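Calcium uptake protein 2, mitochondrial (Homo sapiens, PDB 6LB7) probably senses calcium through its EF-hands and so helps to regulate calcium uptake into mitochondria. Local coordinates at residues Tyr27-Asp32 against Leu76-Leu81; Cys68-Phe73 against Leu183-Gln188; Lys225-Lys230 against Phe295-Leu300; His266-Leu271 against Asp303-His308. One frame throughout, in Å; residues are numbered along the deposited sequence.

How the interactions relate
The four contacts fall into two pairs at different ends of a largely helical chain. Interactions 1 and 2 come first along the chain, their centres about 14 Å apart, and meet where P30 packs on F73; their segments alternate along the chain, so helices 30-38, 72-76 and 173-196 are held in one cluster. Interactions 3 and 4 come later in sequence, also about 14 Å apart, and share the EF-hand-like helix-loop-helix formed by helices 288-298 and 308-320, with a probable hydrogen bond from S307 N to F298 O. Centres of interactions 1 and 4 are about 44 Å apart, consistent with two separate EF-hand lobes.

Interaction 1 of 4, residues Tyr27-Asp32 against Leu76-Leu81; sequences YMTPRD and LGDKGL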
# COMPACT_ATOMS: atom_id res chain seq x y z
N TYR B 27 -10.87 28.42 -12.21
CA TYR B 27 -9.49 28.41 -11.74
C TYR B 27 -9.43 28.96 -10.32
O TYR B 27 -10.20 29.85 -9.94
CB TYR B 27 -8.57 29.22 -12.66
CG TYR B 27 -8.52 28.66 -14.08
CD1 TYR B 27 -9.37 29.13 -15.07
CD2 TYR B 27 -7.64 27.63 -14.41
CE1 TYR B 27 -9.33 28.61 -16.36
CE2 TYR B 27 -7.57 27.12 -15.68
CZ TYR B 27 -8.43 27.61 -16.66
OH TYR B 27 -8.37 27.08 -17.91
N MET B 28 -8.52 28.41 -9.53
CA MET B 28 -8.13 28.96 -8.24
C MET B 28 -6.93 29.88 -8.39
O MET B 28 -6.04 29.63 -9.19
CB MET B 28 -7.77 27.84 -7.28
CG MET B 28 -8.90 27.00 -6.81
SD MET B 28 -8.19 25.65 -5.83
CE MET B 28 -9.61 25.20 -4.85
N THR B 29 -6.91 30.95 -7.58
CA THR B 29 -5.63 31.58 -7.27
C THR B 29 -4.93 30.78 -6.19
O THR B 29 -5.54 29.96 -5.52
CB THR B 29 -5.84 33.01 -6.78
OG1 THR B 29 -6.59 32.98 -5.55
CG2 THR B 29 -6.55 33.88 -7.85
N PRO B 30 -3.63 31.02 -5.98
CA PRO B 30 -2.95 30.37 -4.84
C PRO B 30 -3.63 30.65 -3.51
O PRO B 30 -3.70 29.77 -2.65
CB PRO B 30 -1.53 30.96 -4.91
CG PRO B 30 -1.33 31.23 -6.40
CD PRO B 30 -2.69 31.70 -6.89
N ARG B 31 -4.16 31.86 -3.33
CA ARG B 31 -4.95 32.18 -2.14
C ARG B 31 -6.16 31.26 -2.02
O ARG B 31 -6.40 30.67 -0.95
CB ARG B 31 -5.39 33.65 -2.19
CG ARG B 31 -6.20 34.13 -0.96
CD ARG B 31 -6.43 35.64 -1.05
NE ARG B 31 -7.03 36.21 0.14
CZ ARG B 31 -8.33 36.15 0.42
NH1 ARG B 31 -9.15 35.54 -0.43
NH2 ARG B 31 -8.82 36.69 1.53
N ASP B 32 -6.93 31.12 -3.11
CA ASP B 32 -8.05 30.18 -3.14
C ASP B 32 -7.63 28.79 -2.71
O ASP B 32 -8.32 28.11 -1.94
CB ASP B 32 -8.65 30.07 -4.54
CG ASP B 32 -9.34 31.33 -5.02
OD1 ASP B 32 -9.72 32.18 -4.19
OD2 ASP B 32 -9.54 31.43 -6.25
N LEU B 76 2.38 34.66 -3.59
CA LEU B 76 1.56 34.94 -4.77
C LEU B 76 0.19 35.48 -4.40
O LEU B 76 -0.33 36.38 -5.07
CB LEU B 76 1.41 33.67 -5.61
CG LEU B 76 2.66 33.23 -6.35
CD1 LEU B 76 2.44 31.84 -6.94
CD2 LEU B 76 2.98 34.25 -7.43
N GLY B 77 -0.44 34.92 -3.39
CA GLY B 77 -1.77 35.41 -3.04
C GLY B 77 -2.75 35.21 -4.18
O GLY B 77 -2.91 34.10 -4.70
N ASP B 78 -3.41 36.31 -4.60
CA ASP B 78 -4.38 36.25 -5.70
C ASP B 78 -3.72 36.32 -7.07
O ASP B 78 -4.42 36.23 -8.09
CB ASP B 78 -5.39 37.39 -5.58
CG ASP B 78 -6.58 37.04 -4.68
OD1 ASP B 78 -6.99 35.85 -4.62
OD2 ASP B 78 -7.12 37.96 -4.05
N LYS B 79 -2.40 36.40 -7.10
CA LYS B 79 -1.69 36.59 -8.35
C LYS B 79 -1.17 35.24 -8.88
O LYS B 79 0.03 34.93 -8.90
CB LYS B 79 -0.62 37.65 -8.14
CG LYS B 79 0.68 37.35 -8.59
CD LYS B 79 0.92 37.76 -9.93
CE LYS B 79 2.09 37.53 -10.29
NZ LYS B 79 2.30 38.10 -11.43
N GLY B 80 -2.13 34.49 -9.38
CA GLY B 80 -1.79 33.22 -10.00
C GLY B 80 -3.03 32.48 -10.43
O GLY B 80 -4.16 32.92 -10.24
N LEU B 81 -2.79 31.30 -10.99
CA LEU B 81 -3.90 30.55 -11.52
C LEU B 81 -3.54 29.08 -11.44
O LEU B 81 -2.43 28.69 -11.83
CB LEU B 81 -4.20 31.03 -12.95
CG LEU B 81 -5.45 30.65 -13.67
CD1 LEU B 81 -5.47 31.22 -14.97
CD2 LEU B 81 -5.44 29.24 -13.82
O HOH W 1 -8.82 34.75 -3.27
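The backbone N of R31 donates to the G77 carbonyl, with R31 N and G77 O 2.9 Å apart. Next to it T29 OG1 donates to D78 OD1 at 3.0 Å, using the anti lone pair of that oxygen. R31 CD runs past the same D78 OD1, but no N-H of the guanidinium points at the acid. With a chi1 of 63°, T29 holds its hydroxyl between backbone N and carbonyl carbon, where it also accepts D32 N at 3.1 Å from OG1; the two bonds together fix its rotation. D32 answers by accepting T29 N on OD2, from above the carboxylate plane, which completes a capping box. A water in the guanidinium plane of R31 accepts from NH1 and donates to D32 OD1; its link to D78 OD1 is too short and remains doubtful.

Below this polar layer the P30 ring rests on the turn, CD 3.6 Å from G80 CA and CG 3.8 Å from L76 CB. G77, at positive phi (61°) in the type II' turn L76-K79, leads the chain round beneath it. Farther along, M28 O receives a CA-H...O contact from L81 CA at 3.3 Å.

S19 OG adds a second partner to D32 OD2, and L81 pairs with the backbone of T157. The contact joins the start of helix 30-38 to the loop between helices 72-76 and 84-94, with strand 20-22 packed against Y27 and helix 11-17 against M28.

Interaction 2 of 4, residues Cys68-Phe73 against Leu183-Gln188; sequences CGSTFF and LQTEIQ
E186 and F73 meet at about a right angle, the carboxylate and ring planes turned 63° apart. E186 reaches across with CG opposite its own backbone N (chi1 177°) and the chain extended beyond, which carries the carboxylate to the first turn of helix 72-76. There OE1 accepts the backbone N of F73 at 2.9 Å, on the syn side and slightly out of the carboxylate plane. The same oxygen lies at the edge of the F73 ring, near its plane, with OE1 3.3 Å from CD2. OE2 turns instead to the R74 guanidinium in a salt bridge, and R74 also bonds S70 O, so one arginine ties the acid to the turn before the helix. Replacing E186 by an alanine would probably leave F73 N without its acceptor and the R74 charge without its mate.

Apolar groups flank this core. L183 CD1 meets the F73 ring obliquely, 3.7 Å from CE2, and T185 CG2 lies 3.8 Å from S70 CB, while its hydroxyl bonds back to E181 O. The F72 ring takes no real part here and instead meets R161 in a cation-pi contact and F179, earlier on helix 173-196, edge-to-face.

T71 holds the N-cap position, but its OG1 bonds D75 OD1 and caps no backbone N-H. Acceptors and negative charge are common at helix N-termini, where first-turn N-H groups lack intrahelical partners; here E186 of helix 173-196 fills that role for helix 72-76.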
# COMPACT_ATOMS: atom_id res chain seq x y z
N CYS B 68 10.91 31.14 -3.72
CA CYS B 68 11.14 29.77 -4.16
C CYS B 68 11.23 28.78 -3.00
O CYS B 68 11.79 27.68 -3.18
CB CYS B 68 12.41 29.70 -5.02
SG CYS B 68 13.91 30.08 -4.10
N GLY B 69 10.72 29.14 -1.83
CA GLY B 69 10.74 28.26 -0.67
C GLY B 69 9.35 27.97 -0.16
O GLY B 69 8.42 27.80 -0.95
N SER B 70 9.19 27.94 1.16
CA SER B 70 7.91 27.60 1.78
C SER B 70 6.93 28.77 1.86
O SER B 70 5.92 28.66 2.56
CB SER B 70 8.15 27.04 3.18
OG SER B 70 8.78 28.00 4.00
N THR B 71 7.16 29.89 1.17
CA THR B 71 6.16 30.94 1.12
C THR B 71 5.68 31.19 -0.30
O THR B 71 5.02 32.21 -0.54
CB THR B 71 6.69 32.25 1.71
OG1 THR B 71 7.75 32.76 0.88
CG2 THR B 71 7.19 32.01 3.13
N PHE B 72 5.94 30.26 -1.22
CA PHE B 72 5.57 30.43 -2.62
C PHE B 72 4.09 30.76 -2.79
O PHE B 72 3.73 31.69 -3.52
CB PHE B 72 5.94 29.16 -3.40
CG PHE B 72 5.57 29.19 -4.86
CD1 PHE B 72 6.32 29.92 -5.77
CD2 PHE B 72 4.47 28.48 -5.33
CE1 PHE B 72 5.99 29.94 -7.12
CE2 PHE B 72 4.14 28.50 -6.67
CZ PHE B 72 4.91 29.22 -7.57
N PHE B 73 3.20 29.96 -2.18
CA PHE B 73 1.77 30.23 -2.42
C PHE B 73 1.32 31.49 -1.66
O PHE B 73 0.54 32.28 -2.20
CB PHE B 73 0.90 29.02 -2.05
CG PHE B 73 1.09 27.84 -2.99
CD1 PHE B 73 0.30 27.68 -4.12
CD2 PHE B 73 2.10 26.91 -2.76
CE1 PHE B 73 0.50 26.61 -5.00
CE2 PHE B 73 2.31 25.84 -3.62
CZ PHE B 73 1.51 25.69 -4.75
N LEU B 183 5.73 22.75 -0.25
CA LEU B 183 4.26 22.78 -0.21
C LEU B 183 3.75 22.25 1.12
O LEU B 183 2.94 22.91 1.80
CB LEU B 183 3.69 21.98 -1.38
CG LEU B 183 2.19 21.69 -1.33
CD1 LEU B 183 1.42 22.99 -1.52
CD2 LEU B 183 1.81 20.65 -2.37
N GLN B 184 4.21 21.06 1.53
CA GLN B 184 3.82 20.53 2.83
C GLN B 184 4.22 21.47 3.97
O GLN B 184 3.42 21.76 4.86
CB GLN B 184 4.41 19.13 3.04
CG GLN B 184 3.95 18.08 2.04
CD GLN B 184 4.35 16.68 2.46
OE1 GLN B 184 5.25 16.51 3.28
NE2 GLN B 184 3.68 15.67 1.90
N THR B 185 5.46 21.97 3.94
CA THR B 185 5.89 22.93 4.96
C THR B 185 4.99 24.16 4.99
O THR B 185 4.60 24.64 6.06
CB THR B 185 7.34 23.34 4.72
OG1 THR B 185 8.17 22.18 4.77
CG2 THR B 185 7.80 24.31 5.81
N GLU B 186 4.65 24.70 3.82
CA GLU B 186 3.85 25.91 3.78
C GLU B 186 2.46 25.69 4.40
O GLU B 186 2.00 26.54 5.17
CB GLU B 186 3.73 26.43 2.34
CG GLU B 186 2.83 27.64 2.23
CD GLU B 186 3.20 28.56 1.06
OE1 GLU B 186 3.54 28.09 -0.04
OE2 GLU B 186 3.15 29.78 1.26
N ILE B 187 1.79 24.57 4.08
CA ILE B 187 0.50 24.29 4.72
C ILE B 187 0.67 24.16 6.23
O ILE B 187 -0.17 24.62 7.00
CB ILE B 187 -0.15 23.00 4.16
CG1 ILE B 187 -0.37 23.08 2.64
CG2 ILE B 187 -1.50 22.70 4.92
CD1 ILE B 187 -0.94 24.37 2.18
N GLN B 188 1.73 23.46 6.66
CA GLN B 188 1.85 23.35 8.11
C GLN B 188 2.14 24.70 8.75
O GLN B 188 1.55 25.06 9.77
CB GLN B 188 2.94 22.33 8.50
CG GLN B 188 2.75 20.89 7.97
CD GLN B 188 4.07 20.15 7.75
OE1 GLN B 188 5.09 20.66 7.95
NE2 GLN B 188 4.02 18.95 7.33

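Interaction 3 of 4, residues Lys225-Lys230 against Phe295-Leu300; sequences KNVREK and FKIFDL
The end of helix 288-298, which leads into an EF-hand-like loop, lies against the last turns of helix 220-230, with N226 at the centre facing I297. N226 ND2 donates to I297 O at 2.9 Å; the acceptor lies close to the N226 amide plane, while the donor stands above the carbonyl plane of I297. On the other side of the amide OD1 accepts K230 NZ at 2.7 Å, so both ends of the group are used and its flip is fixed. The extended K230 chain also places NZ beside a water, 2.8 Å away, that donates to K296 O and D299 O. A leucine in place of N226 would probably leave I297 O without this donor and K230 NZ without one of its acceptors.

K296 bends back at chi2 (-82°) and chi4, bringing NZ to K230 O at 2.9 Å, nearly along the C=O axis. That carbonyl belongs to the last residue of helix 220-230, where a positive charge probably suits the helix dipole. Apolar packing joins V227 CG2 to I297 CG1 at 4.0 Å, the two side chains lying side by side and pointing the same way, with A208 of helix 204-211 against both.

D299 follows directly, and its OD1 accepts G302 N. This acid at the head of the sequence DLDGD is consistent with a canonical EF-hand loop, whose incoming helix packs here against helix 220-230.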
# COMPACT_ATOMS: atom_id res chain seq x y z
N LYS B 225 -15.13 17.52 25.43
CA LYS B 225 -15.16 17.59 26.89
C LYS B 225 -13.76 17.37 27.46
O LYS B 225 -13.34 18.09 28.38
CB LYS B 225 -16.16 16.58 27.45
CG LYS B 225 -16.35 16.65 28.95
CD LYS B 225 -17.45 15.71 29.42
CE LYS B 225 -17.50 15.66 30.96
NZ LYS B 225 -17.53 17.01 31.60
N ASN B 226 -13.01 16.42 26.90
CA ASN B 226 -11.65 16.17 27.36
C ASN B 226 -10.74 17.36 27.08
O ASN B 226 -9.86 17.67 27.88
CB ASN B 226 -11.08 14.91 26.71
CG ASN B 226 -11.71 13.65 27.25
OD1 ASN B 226 -12.24 13.65 28.35
ND2 ASN B 226 -11.63 12.56 26.50
N VAL B 227 -10.92 18.01 25.93
CA VAL B 227 -10.12 19.19 25.62
C VAL B 227 -10.33 20.26 26.68
O VAL B 227 -9.38 20.82 27.23
CB VAL B 227 -10.45 19.74 24.22
CG1 VAL B 227 -9.75 21.08 24.01
CG2 VAL B 227 -10.05 18.75 23.12
N ARG B 228 -11.60 20.54 27.00
CA ARG B 228 -11.91 21.66 27.88
C ARG B 228 -11.48 21.39 29.31
O ARG B 228 -11.06 22.31 30.02
CB ARG B 228 -13.40 21.98 27.85
CG ARG B 228 -13.94 22.40 26.50
CD ARG B 228 -15.36 22.94 26.62
NE ARG B 228 -16.26 22.02 27.32
CZ ARG B 228 -17.07 21.15 26.72
NH1 ARG B 228 -17.11 21.06 25.39
NH2 ARG B 228 -17.84 20.36 27.45
N GLU B 229 -11.54 20.13 29.75
CA GLU B 229 -11.37 19.82 31.16
C GLU B 229 -10.05 19.15 31.51
O GLU B 229 -9.62 19.26 32.66
CB GLU B 229 -12.53 18.93 31.63
CG GLU B 229 -13.87 19.66 31.61
CD GLU B 229 -15.07 18.75 31.76
OE1 GLU B 229 -16.20 19.23 31.52
OE2 GLU B 229 -14.88 17.55 32.09
N LYS B 230 -9.38 18.48 30.57
CA LYS B 230 -8.16 17.75 30.90
C LYS B 230 -6.91 18.33 30.28
O LYS B 230 -5.81 17.88 30.62
CB LYS B 230 -8.29 16.28 30.49
CG LYS B 230 -9.50 15.61 31.07
CD LYS B 230 -9.70 14.23 30.48
CE LYS B 230 -10.83 13.49 31.18
NZ LYS B 230 -11.17 12.25 30.43
N PHE B 295 -3.22 11.65 24.40
CA PHE B 295 -3.77 10.74 25.40
C PHE B 295 -4.86 11.39 26.23
O PHE B 295 -5.86 10.74 26.56
CB PHE B 295 -2.65 10.19 26.29
CG PHE B 295 -2.05 8.91 25.76
CD1 PHE B 295 -2.41 7.69 26.30
CD2 PHE B 295 -1.16 8.94 24.69
CE1 PHE B 295 -1.88 6.51 25.80
CE2 PHE B 295 -0.62 7.77 24.18
CZ PHE B 295 -0.98 6.55 24.72
N LYS B 296 -4.73 12.68 26.58
CA LYS B 296 -5.83 13.32 27.31
C LYS B 296 -7.11 13.33 26.49
O LYS B 296 -8.21 13.17 27.03
CB LYS B 296 -5.46 14.74 27.73
CG LYS B 296 -4.30 14.84 28.72
CD LYS B 296 -4.73 14.59 30.15
CE LYS B 296 -3.64 15.03 31.13
NZ LYS B 296 -3.33 16.48 30.98
N ILE B 297 -7.00 13.52 25.17
CA ILE B 297 -8.21 13.59 24.34
C ILE B 297 -8.80 12.20 24.09
O ILE B 297 -10.03 12.02 24.10
CB ILE B 297 -7.91 14.29 23.00
CG1 ILE B 297 -7.44 15.74 23.20
CG2 ILE B 297 -9.15 14.25 22.09
CD1 ILE B 297 -6.94 16.38 21.89
N PHE B 298 -7.95 11.21 23.81
CA PHE B 298 -8.43 9.92 23.33
C PHE B 298 -8.22 8.78 24.33
O PHE B 298 -8.39 7.61 23.97
CB PHE B 298 -7.76 9.58 21.99
CG PHE B 298 -8.08 10.56 20.88
CD1 PHE B 298 -7.19 11.58 20.56
CD2 PHE B 298 -9.26 10.45 20.15
CE1 PHE B 298 -7.47 12.48 19.54
CE2 PHE B 298 -9.55 11.36 19.13
CZ PHE B 298 -8.65 12.37 18.82
N ASP B 299 -7.85 9.06 25.58
CA ASP B 299 -7.99 8.04 26.62
C ASP B 299 -9.42 8.14 27.12
O ASP B 299 -9.75 8.97 27.97
CB ASP B 299 -6.98 8.21 27.75
CG ASP B 299 -7.24 7.26 28.94
OD1 ASP B 299 -8.07 6.33 28.81
OD2 ASP B 299 -6.61 7.43 30.00
N LEU B 300 -10.28 7.31 26.54
CA LEU B 300 -11.72 7.40 26.74
C LEU B 300 -12.24 6.51 27.87
O LEU B 300 -13.41 6.64 28.24
CB LEU B 300 -12.46 7.04 25.44
CG LEU B 300 -12.16 7.91 24.22
CD1 LEU B 300 -13.11 7.58 23.08
CD2 LEU B 300 -12.19 9.40 24.53
O HOH W 2 -8.83 11.42 29.06
O HOH W 3 -11.31 9.22 30.28

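Interaction 4 of 4, residues His266-Leu271 against Asp303-His308; sequences HRPVRL and DECLSH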
# COMPACT_ATOMS: atom_id res chain seq x y z
N HIS B 266 -3.80 -8.44 21.94
CA HIS B 266 -4.49 -8.06 23.17
C HIS B 266 -3.58 -7.25 24.09
O HIS B 266 -3.61 -7.38 25.32
CB HIS B 266 -5.04 -9.29 23.90
CG HIS B 266 -5.91 -10.15 23.04
ND1 HIS B 266 -5.52 -11.40 22.59
CD2 HIS B 266 -7.14 -9.92 22.50
CE1 HIS B 266 -6.48 -11.90 21.83
NE2 HIS B 266 -7.47 -11.03 21.77
N ARG B 267 -2.74 -6.40 23.49
CA ARG B 267 -1.90 -5.50 24.27
C ARG B 267 -2.52 -4.12 24.27
O ARG B 267 -2.68 -3.52 23.19
CB ARG B 267 -0.48 -5.45 23.73
CG ARG B 267 0.42 -6.51 24.34
CD ARG B 267 1.85 -6.42 23.84
NE ARG B 267 2.58 -5.28 24.39
CZ ARG B 267 3.80 -4.94 23.98
NH1 ARG B 267 4.39 -5.66 23.03
NH2 ARG B 267 4.42 -3.88 24.50
N PRO B 268 -2.92 -3.59 25.42
CA PRO B 268 -3.42 -2.21 25.44
C PRO B 268 -2.36 -1.24 24.96
O PRO B 268 -1.16 -1.42 25.23
CB PRO B 268 -3.78 -1.99 26.92
CG PRO B 268 -3.87 -3.36 27.52
CD PRO B 268 -2.88 -4.19 26.76
N VAL B 269 -2.80 -0.21 24.25
CA VAL B 269 -1.90 0.78 23.68
C VAL B 269 -1.72 1.87 24.74
O VAL B 269 -2.46 2.85 24.80
CB VAL B 269 -2.42 1.34 22.36
CG1 VAL B 269 -1.41 2.32 21.79
CG2 VAL B 269 -2.66 0.20 21.42
N ARG B 270 -0.74 1.67 25.60
CA ARG B 270 -0.34 2.74 26.50
C ARG B 270 0.75 3.55 25.84
O ARG B 270 1.13 3.33 24.68
CB ARG B 270 0.14 2.19 27.84
CG ARG B 270 -0.96 1.66 28.71
CD ARG B 270 -0.41 1.18 30.03
NE ARG B 270 -1.05 -0.07 30.40
CZ ARG B 270 -2.27 -0.16 30.91
NH1 ARG B 270 -2.99 0.94 31.15
NH2 ARG B 270 -2.77 -1.35 31.20
N LEU B 271 1.30 4.47 26.60
CA LEU B 271 2.19 5.44 25.98
C LEU B 271 3.42 4.75 25.39
O LEU B 271 3.83 5.07 24.27
CB LEU B 271 2.55 6.50 27.02
CG LEU B 271 3.38 7.67 26.72
CD1 LEU B 271 4.68 7.24 26.56
CD2 LEU B 271 2.96 8.43 25.51
N ASP B 303 -8.19 4.50 31.97
CA ASP B 303 -7.13 3.60 32.42
C ASP B 303 -5.81 3.85 31.70
O ASP B 303 -4.96 2.96 31.66
CB ASP B 303 -7.57 2.15 32.23
CG ASP B 303 -6.92 1.23 33.24
OD1 ASP B 303 -6.55 1.72 34.33
OD2 ASP B 303 -6.76 0.02 32.94
N GLU B 304 -5.64 5.05 31.13
CA GLU B 304 -4.40 5.43 30.45
C GLU B 304 -4.07 4.51 29.27
O GLU B 304 -2.90 4.34 28.92
CB GLU B 304 -3.23 5.48 31.43
CG GLU B 304 -3.37 6.57 32.48
CD GLU B 304 -2.25 6.54 33.48
OE1 GLU B 304 -1.88 5.42 33.92
OE2 GLU B 304 -1.74 7.62 33.83
N CYS B 305 -5.09 3.92 28.66
CA CYS B 305 -4.95 3.27 27.36
C CYS B 305 -5.61 4.12 26.29
O CYS B 305 -6.65 4.75 26.53
CB CYS B 305 -5.56 1.86 27.37
SG CYS B 305 -4.80 0.79 28.62
N LEU B 306 -5.01 4.16 25.11
CA LEU B 306 -5.49 5.02 24.04
C LEU B 306 -6.61 4.32 23.28
O LEU B 306 -6.48 3.15 22.90
CB LEU B 306 -4.36 5.37 23.08
CG LEU B 306 -4.66 6.55 22.14
CD1 LEU B 306 -4.60 7.84 22.92
CD2 LEU B 306 -3.72 6.59 20.96
N SER B 307 -7.73 5.02 23.08
CA SER B 307 -8.76 4.53 22.17
C SER B 307 -8.25 4.78 20.76
O SER B 307 -8.53 5.80 20.12
CB SER B 307 -10.09 5.22 22.44
OG SER B 307 -10.41 5.15 23.82
N HIS B 308 -7.43 3.84 20.28
CA HIS B 308 -6.62 4.13 19.10
C HIS B 308 -7.45 4.10 17.83
O HIS B 308 -7.10 4.77 16.85
CB HIS B 308 -5.45 3.15 19.01
CG HIS B 308 -5.86 1.71 19.12
ND1 HIS B 308 -6.31 0.98 18.05
CD2 HIS B 308 -5.87 0.87 20.18
CE1 HIS B 308 -6.59 -0.25 18.44
NE2 HIS B 308 -6.33 -0.34 19.73
O HOH W 4 -5.03 -2.75 21.78
O HOH W 5 -5.91 0.49 23.94
O HOH W 6 -0.11 5.46 29.02
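With CG opposite its carbonyl carbon (chi1 -73°) and the chain bent at chi3 (-138°), R270 lays its guanidinium over C305, whose SG sits over one face, 3.1 Å from NH1. D303 O lies at the edge of the guanidinium, in its plane. C305 SG also touches P268 CB at 3.4 Å. H308 holds its ring carbon CG between backbone N and carbonyl carbon (chi1 51°), and this brings its side chain across V269 at about a right angle, CD2 3.5 Å from the valine CG2.

Between these groups L306 N donates to V269 O at 2.9 Å in a nearly straight bond. The return link runs through water, which accepts from V269 N and donates to L306 O. Another water joins L271 N to E304 O. V269 packs on M259 and F262 of helix 252-264, and L306 on V294, F295 and F298 of helix 288-298.

The one direct backbone bond joins V269 and L306, and one of the two usual bonds appears to be replaced by water. This is consistent with the short backbone pairing between the loops of paired EF-hands, 266-271 standing where the partner loop, probably degenerate, would lie.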